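Side-chain contacts in hemoglobin subunit alpha (Mustelus griseus, PDB 1GCV), which carries oxygen from the gills to the peripheral tissues, as the heme-bearing alpha subunit of a tetrameric hemoglobin: residues A[5-10]-A[71-76]; A[10-15]-A[118-123]; A[78-83]-A[132-137]. All blocks are in the same frame, centred on the assembly; numbering follows the deposited sequence.

Contact 1 of 3, residues A[5-10]-A[71-76]; sequences CEKQTI and EHVDDL
K7 and D74 form a salt bridge at the protein surface, backed by a small apolar touch between K7 and V73; together they tie helix 4-19 to the loop that follows helix 53-71. The evidence for the bridge is the separation of 2.6 Å between K7 NZ and D74 OD1. The ammonium group meets the syn lone pair of OD1, on the side of the other oxygen, but D74 OD2 stands 3.6 Å from K7 NZ, so a single oxygen takes the bond. The two side chains cross at about a right angle. K7 reaches this point along a bent chain: its CG lies opposite the carbonyl carbon (chi1 -66°), and further bends at chi2 and chi3 carry the methylenes past V73. There K7 CD lies 4.0 Å from V73 CG1, the methyl that chi1 of 77° sets between the backbone N and the carbonyl carbon. V73 also packs on F2, and I10, one helical turn beyond K7, covers A70 and L127. Next to K7 in the sequence, E6 makes a salt bridge to K126 of helix 118-135. In globin terms the pair joins the A helix to the EF corner.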
loop_
_atom_site.group_PDB
_atom_site.type_symbol
_atom_site.label_atom_id
_atom_site.label_comp_id
_atom_site.label_asym_id
_atom_site.label_seq_id
_atom_site.Cartn_x
_atom_site.Cartn_y
_atom_site.Cartn_z
ATOM N N CYS A 5 27.042 11.996 -2.794
ATOM C CA CYS A 5 26.982 11.851 -1.344
ATOM C C CYS A 5 26.234 10.581 -0.940
ATOM O O CYS A 5 26.623 9.892 0.007
ATOM C CB CYS A 5 26.292 13.067 -0.723
ATOM S SG CYS A 5 27.260 13.895 0.558
ATOM N N GLU A 6 25.156 10.279 -1.656
ATOM C CA GLU A 6 24.362 9.090 -1.370
ATOM C C GLU A 6 25.096 7.838 -1.841
ATOM O O GLU A 6 24.895 6.748 -1.302
ATOM C CB GLU A 6 22.991 9.209 -2.043
ATOM C CG GLU A 6 22.123 10.298 -1.418
ATOM C CD GLU A 6 20.907 10.648 -2.252
ATOM O OE1 GLU A 6 20.961 10.477 -3.491
ATOM O OE2 GLU A 6 19.899 11.093 -1.659
ATOM N N LYS A 7 25.961 8.014 -2.839
ATOM C CA LYS A 7 26.759 6.930 -3.402
ATOM C C LYS A 7 27.786 6.441 -2.387
ATOM O O LYS A 7 28.052 5.243 -2.288
ATOM C CB LYS A 7 27.490 7.412 -4.658
ATOM C CG LYS A 7 26.586 7.771 -5.822
ATOM C CD LYS A 7 27.060 7.083 -7.085
ATOM C CE LYS A 7 26.814 7.940 -8.307
ATOM N NZ LYS A 7 27.591 7.424 -9.469
ATOM N N GLN A 8 28.366 7.375 -1.637
ATOM C CA GLN A 8 29.364 7.033 -0.629
ATOM C C GLN A 8 28.735 6.327 0.576
ATOM O O GLN A 8 29.320 5.390 1.119
ATOM C CB GLN A 8 30.113 8.294 -0.174
ATOM C CG GLN A 8 31.558 8.377 -0.674
ATOM C CD GLN A 8 31.726 9.335 -1.848
ATOM O OE1 GLN A 8 32.164 10.477 -1.681
ATOM N NE2 GLN A 8 31.379 8.869 -3.042
ATOM N N THR A 9 27.553 6.775 0.997
ATOM C CA THR A 9 26.856 6.151 2.127
ATOM C C THR A 9 26.430 4.730 1.749
ATOM O O THR A 9 26.602 3.789 2.522
ATOM C CB THR A 9 25.592 6.942 2.528
ATOM O OG1 THR A 9 25.939 8.310 2.769
ATOM C CG2 THR A 9 24.975 6.354 3.787
ATOM N N ILE A 10 25.874 4.588 0.549
ATOM C CA ILE A 10 25.427 3.294 0.052
ATOM C C ILE A 10 26.601 2.314 -0.009
ATOM O O ILE A 10 26.512 1.198 0.498
ATOM C CB ILE A 10 24.788 3.448 -1.346
ATOM C CG1 ILE A 10 23.346 3.932 -1.194
ATOM C CG2 ILE A 10 24.826 2.128 -2.105
ATOM C CD1 ILE A 10 22.797 4.605 -2.430
ATOM N N GLU A 71 26.662 -1.832 -5.589
ATOM C CA GLU A 71 27.902 -1.652 -6.343
ATOM C C GLU A 71 27.649 -1.269 -7.802
ATOM O O GLU A 71 28.503 -0.667 -8.445
ATOM C CB GLU A 71 28.734 -2.934 -6.297
ATOM C CG GLU A 71 29.630 -3.048 -5.075
ATOM C CD GLU A 71 29.836 -4.489 -4.630
ATOM O OE1 GLU A 71 29.831 -5.397 -5.496
ATOM O OE2 GLU A 71 30.003 -4.711 -3.409
ATOM N N HIS A 72 26.480 -1.628 -8.324
ATOM C CA HIS A 72 26.134 -1.317 -9.708
ATOM C C HIS A 72 25.022 -0.286 -9.725
ATOM O O HIS A 72 24.150 -0.319 -10.588
ATOM C CB HIS A 72 25.654 -2.572 -10.442
ATOM C CG HIS A 72 26.698 -3.634 -10.590
ATOM N ND1 HIS A 72 27.120 -4.093 -11.819
ATOM C CD2 HIS A 72 27.382 -4.350 -9.666
ATOM C CE1 HIS A 72 28.020 -5.046 -11.646
ATOM N NE2 HIS A 72 28.197 -5.223 -10.349
ATOM N N VAL A 73 25.053 0.631 -8.770
ATOM C CA VAL A 73 24.022 1.654 -8.677
ATOM C C VAL A 73 23.946 2.541 -9.916
ATOM O O VAL A 73 22.916 3.168 -10.173
ATOM C CB VAL A 73 24.238 2.534 -7.423
ATOM C CG1 VAL A 73 25.358 3.531 -7.666
ATOM C CG2 VAL A 73 22.945 3.241 -7.057
ATOM N N ASP A 74 25.032 2.588 -10.687
ATOM C CA ASP A 74 25.084 3.411 -11.898
ATOM C C ASP A 74 24.289 2.798 -13.048
ATOM O O ASP A 74 23.908 3.488 -13.995
ATOM C CB ASP A 74 26.537 3.619 -12.329
ATOM C CG ASP A 74 27.260 4.629 -11.459
ATOM O OD1 ASP A 74 26.674 5.704 -11.194
ATOM O OD2 ASP A 74 28.406 4.343 -11.044
ATOM N N ASP A 75 24.047 1.496 -12.965
ATOM C CA ASP A 75 23.284 0.804 -13.990
ATOM C C ASP A 75 22.397 -0.247 -13.337
ATOM O O ASP A 75 22.561 -1.444 -13.581
ATOM C CB ASP A 75 24.224 0.136 -14.992
ATOM C CG ASP A 75 23.479 -0.487 -16.160
ATOM O OD1 ASP A 75 23.976 -1.496 -16.707
ATOM O OD2 ASP A 75 22.397 0.029 -16.527
ATOM N N LEU A 76 21.457 0.204 -12.510
ATOM C CA LEU A 76 20.557 -0.708 -11.811
ATOM C C LEU A 76 19.631 -1.500 -12.741
ATOM O O LEU A 76 19.407 -2.690 -12.523
ATOM C CB LEU A 76 19.719 0.058 -10.777
ATOM C CG LEU A 76 20.175 0.025 -9.312
ATOM C CD1 LEU A 76 19.040 0.489 -8.416
ATOM C CD2 LEU A 76 20.601 -1.378 -8.921
#

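Contact 2 of 3, residues A[10-15]-A[118-123]; sequences IGKIAQ and PDTHCA
I13 and T120 meet where the A and H helices of the globin fold cross almost at right angles: the signed crossing angle of helix segments 10-15 and 118-123 is -84°, with the axes 10.7 Å apart at their closest. Apolar contact carries most of the interface. I13 points its CD1 methyl at T120 CG2, and the 3.3 Å between I13 CD1 and T120 CG2 is shorter than normal for two methyls; chi2 of I13, at 141°, is well off the staggered 180°, so the packing here looks tight, although the exact value deserves caution. I13 also lies on V124, one turn after T120 on helix 118-135.

The polar groups do not bond across the crossing. K12 NZ approaches T120 OG1 from a chain at right angles to it, but at 4.2 Å this is mere proximity; the T120 hydroxyl is instead hydrogen-bonded to E115. On the outward side of helix 118-135, H121 and D119 bond to R30 and K33 of a neighbouring subunit, so the helix serves both the interior and the assembly.

The third meeting is of methyl with backbone: I10 CD1 lies 3.9 Å from A123 O.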
loop_
_atom_site.group_PDB
_atom_site.type_symbol
_atom_site.label_atom_id
_atom_site.label_comp_id
_atom_site.label_asym_id
_atom_site.label_seq_id
_atom_site.Cartn_x
_atom_site.Cartn_y
_atom_site.Cartn_z
ATOM N N ILE A 10 25.874 4.588 0.549
ATOM C CA ILE A 10 25.427 3.294 0.052
ATOM C C ILE A 10 26.601 2.314 -0.009
ATOM O O ILE A 10 26.512 1.198 0.498
ATOM C CB ILE A 10 24.788 3.448 -1.346
ATOM C CG1 ILE A 10 23.346 3.932 -1.194
ATOM C CG2 ILE A 10 24.826 2.128 -2.105
ATOM C CD1 ILE A 10 22.797 4.605 -2.430
ATOM N N GLY A 11 27.703 2.739 -0.622
ATOM C CA GLY A 11 28.871 1.884 -0.724
ATOM C C GLY A 11 29.408 1.518 0.646
ATOM O O GLY A 11 29.901 0.410 0.859
ATOM N N LYS A 12 29.314 2.455 1.583
ATOM C CA LYS A 12 29.784 2.223 2.941
ATOM C C LYS A 12 28.882 1.200 3.635
ATOM O O LYS A 12 29.354 0.391 4.434
ATOM C CB LYS A 12 29.798 3.543 3.728
ATOM C CG LYS A 12 30.030 3.391 5.232
ATOM C CD LYS A 12 29.618 4.653 6.003
ATOM C CE LYS A 12 28.496 4.372 7.006
ATOM N NZ LYS A 12 27.334 5.304 6.852
ATOM N N ILE A 13 27.586 1.233 3.322
ATOM C CA ILE A 13 26.632 0.301 3.922
ATOM C C ILE A 13 26.710 -1.076 3.255
ATOM O O ILE A 13 26.487 -2.095 3.910
ATOM C CB ILE A 13 25.178 0.866 3.869
ATOM C CG1 ILE A 13 24.943 1.774 5.079
ATOM C CG2 ILE A 13 24.150 -0.260 3.911
ATOM C CD1 ILE A 13 24.126 2.993 4.776
ATOM N N ALA A 14 27.039 -1.110 1.965
ATOM C CA ALA A 14 27.173 -2.379 1.251
ATOM C C ALA A 14 28.384 -3.149 1.799
ATOM O O ALA A 14 28.421 -4.381 1.756
ATOM C CB ALA A 14 27.339 -2.130 -0.248
ATOM N N GLN A 15 29.366 -2.408 2.313
ATOM C CA GLN A 15 30.582 -2.984 2.890
ATOM C C GLN A 15 30.260 -3.742 4.172
ATOM O O GLN A 15 30.775 -4.835 4.405
ATOM C CB GLN A 15 31.585 -1.878 3.221
ATOM C CG GLN A 15 32.239 -1.248 2.017
ATOM C CD GLN A 15 33.375 -2.091 1.493
ATOM O OE1 GLN A 15 34.467 -1.586 1.227
ATOM N NE2 GLN A 15 33.128 -3.391 1.346
ATOM N N PRO A 118 19.003 10.211 9.896
ATOM C CA PRO A 118 18.000 10.413 8.848
ATOM C C PRO A 118 18.591 10.453 7.430
ATOM O O PRO A 118 17.973 9.978 6.480
ATOM C CB PRO A 118 17.349 11.732 9.243
ATOM C CG PRO A 118 17.458 11.742 10.723
ATOM C CD PRO A 118 18.797 11.132 11.026
ATOM N N ASP A 119 19.788 11.009 7.296
ATOM C CA ASP A 119 20.446 11.111 5.994
ATOM C C ASP A 119 20.862 9.752 5.425
ATOM O O ASP A 119 20.707 9.495 4.231
ATOM C CB ASP A 119 21.673 12.023 6.099
ATOM C CG ASP A 119 21.354 13.466 5.760
ATOM O OD1 ASP A 119 21.062 14.247 6.690
ATOM O OD2 ASP A 119 21.393 13.816 4.561
ATOM N N THR A 120 21.405 8.895 6.284
ATOM C CA THR A 120 21.836 7.558 5.883
ATOM C C THR A 120 20.590 6.743 5.539
ATOM O O THR A 120 20.560 6.003 4.556
ATOM C CB THR A 120 22.617 6.880 7.034
ATOM O OG1 THR A 120 23.843 7.588 7.251
ATOM C CG2 THR A 120 22.927 5.429 6.706
ATOM N N HIS A 121 19.566 6.909 6.372
ATOM C CA HIS A 121 18.270 6.254 6.228
ATOM C C HIS A 121 17.693 6.607 4.859
ATOM O O HIS A 121 17.269 5.743 4.096
ATOM C CB HIS A 121 17.339 6.761 7.342
ATOM C CG HIS A 121 15.995 6.098 7.388
ATOM N ND1 HIS A 121 15.220 6.082 8.527
ATOM C CD2 HIS A 121 15.270 5.469 6.432
ATOM C CE1 HIS A 121 14.076 5.473 8.271
ATOM N NE2 HIS A 121 14.080 5.091 7.006
ATOM N N CYS A 122 17.683 7.894 4.553
ATOM C CA CYS A 122 17.166 8.359 3.284
ATOM C C CYS A 122 17.929 7.756 2.095
ATOM O O CYS A 122 17.312 7.300 1.131
ATOM C CB CYS A 122 17.226 9.882 3.244
ATOM S SG CYS A 122 16.250 10.588 1.939
ATOM N N ALA A 123 19.262 7.746 2.163
ATOM C CA ALA A 123 20.078 7.196 1.084
ATOM C C ALA A 123 19.790 5.709 0.895
ATOM O O ALA A 123 19.674 5.224 -0.230
ATOM C CB ALA A 123 21.555 7.402 1.382
#

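Contact 3 of 3, residues A[78-83]-A[132-137]; sequences SHLETL and CQELSS. With HEM (protoporphyrin IX containing Fe), chain E.
L80, L83, E134 and L135 make a buried, wholly apolar contact between the start of helix 81-91 and the end of helix 118-135. L80 has two branches and uses both. Its CD1 lies 3.9 Å from E134 CB and also reaches E134 CG, the two side chains crossing at about a right angle, so the glutamate contributes its hydrocarbon part; a bend at chi2 (-49°) turns the chain beyond CG. L80 CD2 turns to the other neighbour, 4.3 Å from L135 CD1. L135 CD1 in turn lies 4.2 Å from L83 CB.

A second group of apolar contacts leads to the heme. L135 divides its methyls: CD1 faces the two leucines, whereas CD2 sits over the porphyrin, 3.7 Å from the vinyl carbon CAB of HEM. L83 has its CG swung to the side of CB remote from the backbone N (chi1 -151°), and its CD1 comes down over a pyrrole of the same porphyrin face, 3.7 Å from HEM C3A. This is the proximal wall of the globin heme pocket, where the F and H helices meet over the ring; F98 of helix 98-112 packs on L135, and A65 of helix 53-71 touches L83. Replacing L83 by alanine removes both methyls and would probably leave pyrrole A and its methyl CMA uncovered on this face, while the CB contact with L135 could remain.

The hydrogen bonds lie beside the contact, not across it. From 78-83, L83 O accepts from ND1 of H87, further along helix 81-91 and the predicted proximal ligand of the iron, and so helps fix the turn of that imidazole. At the close of helix 118-135, S136 OG bonds C132 O at 2.6 Å, with the donor tilted 29° from the carbonyl plane, while E134 O receives both S137 N and, at 2.6 Å, S137 OG.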
loop_
_atom_site.group_PDB
_atom_site.type_symbol
_atom_site.label_atom_id
_atom_site.label_comp_id
_atom_site.label_asym_id
_atom_site.label_seq_id
_atom_site.Cartn_x
_atom_site.Cartn_y
_atom_site.Cartn_z
ATOM N N SER A 78 19.970 -2.627 -15.981
ATOM C CA SER A 78 20.574 -3.738 -16.712
ATOM C C SER A 78 21.134 -4.775 -15.759
ATOM O O SER A 78 21.194 -5.959 -16.084
ATOM C CB SER A 78 21.694 -3.238 -17.626
ATOM O OG SER A 78 21.516 -1.870 -17.944
ATOM N N HIS A 79 21.536 -4.331 -14.574
ATOM C CA HIS A 79 22.103 -5.240 -13.581
ATOM C C HIS A 79 21.078 -6.159 -12.901
ATOM O O HIS A 79 21.349 -7.346 -12.698
ATOM C CB HIS A 79 22.860 -4.445 -12.513
ATOM C CG HIS A 79 23.227 -5.257 -11.311
ATOM N ND1 HIS A 79 24.279 -6.146 -11.307
ATOM C CD2 HIS A 79 22.665 -5.333 -10.081
ATOM C CE1 HIS A 79 24.350 -6.736 -10.127
ATOM N NE2 HIS A 79 23.382 -6.261 -9.365
ATOM N N LEU A 80 19.912 -5.618 -12.553
ATOM C CA LEU A 80 18.876 -6.408 -11.882
ATOM C C LEU A 80 17.887 -7.076 -12.839
ATOM O O LEU A 80 16.910 -7.682 -12.401
ATOM C CB LEU A 80 18.102 -5.530 -10.891
ATOM C CG LEU A 80 18.800 -5.131 -9.586
ATOM C CD1 LEU A 80 17.985 -4.041 -8.899
ATOM C CD2 LEU A 80 18.955 -6.343 -8.681
ATOM N N GLU A 81 18.144 -6.969 -14.139
ATOM C CA GLU A 81 17.270 -7.556 -15.148
ATOM C C GLU A 81 17.023 -9.047 -14.933
ATOM O O GLU A 81 15.872 -9.498 -14.935
ATOM C CB GLU A 81 17.857 -7.336 -16.539
ATOM C CG GLU A 81 17.317 -8.282 -17.591
ATOM C CD GLU A 81 17.521 -7.761 -18.997
ATOM O OE1 GLU A 81 16.697 -6.940 -19.455
ATOM O OE2 GLU A 81 18.508 -8.174 -19.643
ATOM N N THR A 82 18.092 -9.815 -14.757
ATOM C CA THR A 82 17.923 -11.246 -14.552
ATOM C C THR A 82 17.117 -11.506 -13.287
ATOM O O THR A 82 16.248 -12.373 -13.273
ATOM C CB THR A 82 19.274 -11.982 -14.448
ATOM O OG1 THR A 82 20.061 -11.704 -15.612
ATOM C CG2 THR A 82 19.050 -13.481 -14.373
ATOM N N LEU A 83 17.401 -10.751 -12.229
ATOM C CA LEU A 83 16.687 -10.913 -10.969
ATOM C C LEU A 83 15.228 -10.486 -11.123
ATOM O O LEU A 83 14.340 -11.057 -10.493
ATOM C CB LEU A 83 17.361 -10.095 -9.864
ATOM C CG LEU A 83 17.248 -10.587 -8.416
ATOM C CD1 LEU A 83 17.394 -12.095 -8.350
ATOM C CD2 LEU A 83 18.329 -9.919 -7.576
ATOM N N CYS A 132 13.357 -2.147 -5.628
ATOM C CA CYS A 132 12.007 -2.682 -5.647
ATOM C C CYS A 132 11.311 -2.370 -6.960
ATOM O O CYS A 132 10.563 -3.200 -7.466
ATOM C CB CYS A 132 11.184 -2.115 -4.488
ATOM S SG CYS A 132 11.569 -2.858 -2.886
ATOM N N GLN A 133 11.548 -1.180 -7.513
ATOM C CA GLN A 133 10.912 -0.800 -8.778
ATOM C C GLN A 133 11.429 -1.631 -9.963
ATOM O O GLN A 133 10.680 -1.923 -10.896
ATOM C CB GLN A 133 11.098 0.704 -9.055
ATOM C CG GLN A 133 12.315 1.055 -9.923
ATOM C CD GLN A 133 11.970 1.937 -11.123
ATOM O OE1 GLN A 133 12.036 1.495 -12.276
ATOM N NE2 GLN A 133 11.608 3.189 -10.854
ATOM N N GLU A 134 12.703 -2.013 -9.921
ATOM C CA GLU A 134 13.295 -2.832 -10.974
ATOM C C GLU A 134 12.732 -4.248 -10.880
ATOM O O GLU A 134 12.373 -4.853 -11.892
ATOM C CB GLU A 134 14.820 -2.881 -10.826
ATOM C CG GLU A 134 15.520 -1.602 -11.233
ATOM C CD GLU A 134 15.061 -1.094 -12.593
ATOM O OE1 GLU A 134 14.849 -1.924 -13.507
ATOM O OE2 GLU A 134 14.910 0.137 -12.744
ATOM N N LEU A 135 12.647 -4.760 -9.655
ATOM C CA LEU A 135 12.138 -6.104 -9.388
ATOM C C LEU A 135 10.658 -6.278 -9.720
ATOM O O LEU A 135 10.197 -7.399 -9.917
ATOM C CB LEU A 135 12.380 -6.472 -7.919
ATOM C CG LEU A 135 13.572 -7.377 -7.582
ATOM C CD1 LEU A 135 14.750 -7.085 -8.498
ATOM C CD2 LEU A 135 13.964 -7.164 -6.131
ATOM N N SER A 136 9.916 -5.176 -9.775
ATOM C CA SER A 136 8.487 -5.221 -10.098
ATOM C C SER A 136 8.243 -4.872 -11.565
ATOM O O SER A 136 7.100 -4.837 -12.009
ATOM C CB SER A 136 7.698 -4.210 -9.245
ATOM O OG SER A 136 8.178 -4.132 -7.917
ATOM N N SER A 137 9.315 -4.626 -12.313
ATOM C CA SER A 137 9.200 -4.204 -13.705
ATOM C C SER A 137 8.969 -5.247 -14.796
ATOM O O SER A 137 8.734 -4.878 -15.944
ATOM C CB SER A 137 10.424 -3.355 -14.081
ATOM O OG SER A 137 11.574 -4.158 -14.306
HETATM C CHA HEM E . 14.704 -15.876 -4.694
HETATM C CHB HEM E . 16.605 -11.427 -4.158
HETATM C CHC HEM E . 12.371 -9.895 -2.250
HETATM C CHD HEM E . 10.557 -14.376 -2.614
HETATM C C1A HEM E . 15.575 -14.766 -4.748
HETATM C C2A HEM E . 16.978 -14.821 -5.111
HETATM C C3A HEM E . 17.521 -13.610 -4.923
HETATM C C4A HEM E . 16.451 -12.777 -4.443
HETATM C CMA HEM E . 18.957 -13.181 -5.226
HETATM C CAA HEM E . 17.718 -16.012 -5.663
HETATM C CBA HEM E . 17.222 -16.242 -7.070
HETATM C CGA HEM E . 17.792 -17.500 -7.688
HETATM O O1A HEM E . 17.669 -18.582 -7.069
HETATM O O2A HEM E . 18.363 -17.398 -8.796
HETATM C C1B HEM E . 15.581 -10.615 -3.661
HETATM C C2B HEM E . 15.756 -9.204 -3.315
HETATM C C3B HEM E . 14.558 -8.750 -2.808
HETATM C C4B HEM E . 13.651 -9.904 -2.822
HETATM C CMB HEM E . 17.018 -8.373 -3.555
HETATM C CAB HEM E . 14.223 -7.442 -2.427
HETATM C CBB HEM E . 15.005 -6.673 -1.559
HETATM C C1C HEM E . 11.533 -11.002 -2.162
HETATM C C2C HEM E . 10.283 -11.014 -1.419
HETATM C C3C HEM E . 9.765 -12.274 -1.554
HETATM C C4C HEM E . 10.710 -13.031 -2.340
HETATM C CMC HEM E . 9.718 -9.841 -0.616
HETATM C CAC HEM E . 8.555 -12.787 -1.098
HETATM C CBC HEM E . 8.025 -12.622 0.189
HETATM C C1D HEM E . 11.507 -15.144 -3.269
HETATM C C2D HEM E . 11.349 -16.570 -3.470
HETATM C C3D HEM E . 12.521 -16.989 -4.003
HETATM C C4D HEM E . 13.400 -15.836 -4.178
HETATM C CMD HEM E . 10.110 -17.422 -3.175
HETATM C CAD HEM E . 12.834 -18.432 -4.317
HETATM C CBD HEM E . 13.526 -19.043 -3.115
HETATM C CGD HEM E . 14.215 -20.348 -3.444
HETATM O O1D HEM E . 14.571 -20.558 -4.627
HETATM O O2D HEM E . 14.399 -21.162 -2.515
HETATM N NA HEM E . 15.237 -13.482 -4.343
HETATM N NB HEM E . 14.270 -11.042 -3.394
HETATM N NC HEM E . 11.807 -12.253 -2.727
HETATM N ND HEM E . 12.750 -14.676 -3.745
HETATM FE FE HEM E . 13.423 -12.795 -3.803
#

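In the fold
All three contacts lie within one globin domain, contacts 1 and 2 on the same side of the chain's centre. Contacts 1 and 2 are neighbours, with centres 9 Å apart; both use helix 4-19 and share I10, and T9 CG2 lies 3.7 Å from T120 CG2 between them. Contact 3 is about 16 Å from contact 1 and 20 Å from contact 2, centre to centre. It shares helix 118-135 with contact 2, and meets contact 1 through the stacked rings of H72 and H79. Along the chain contact 1 closes before contact 3 opens, whereas contact 2 crosses both, so one helix takes part both in the A-H crossing and in the wall of the heme pocket.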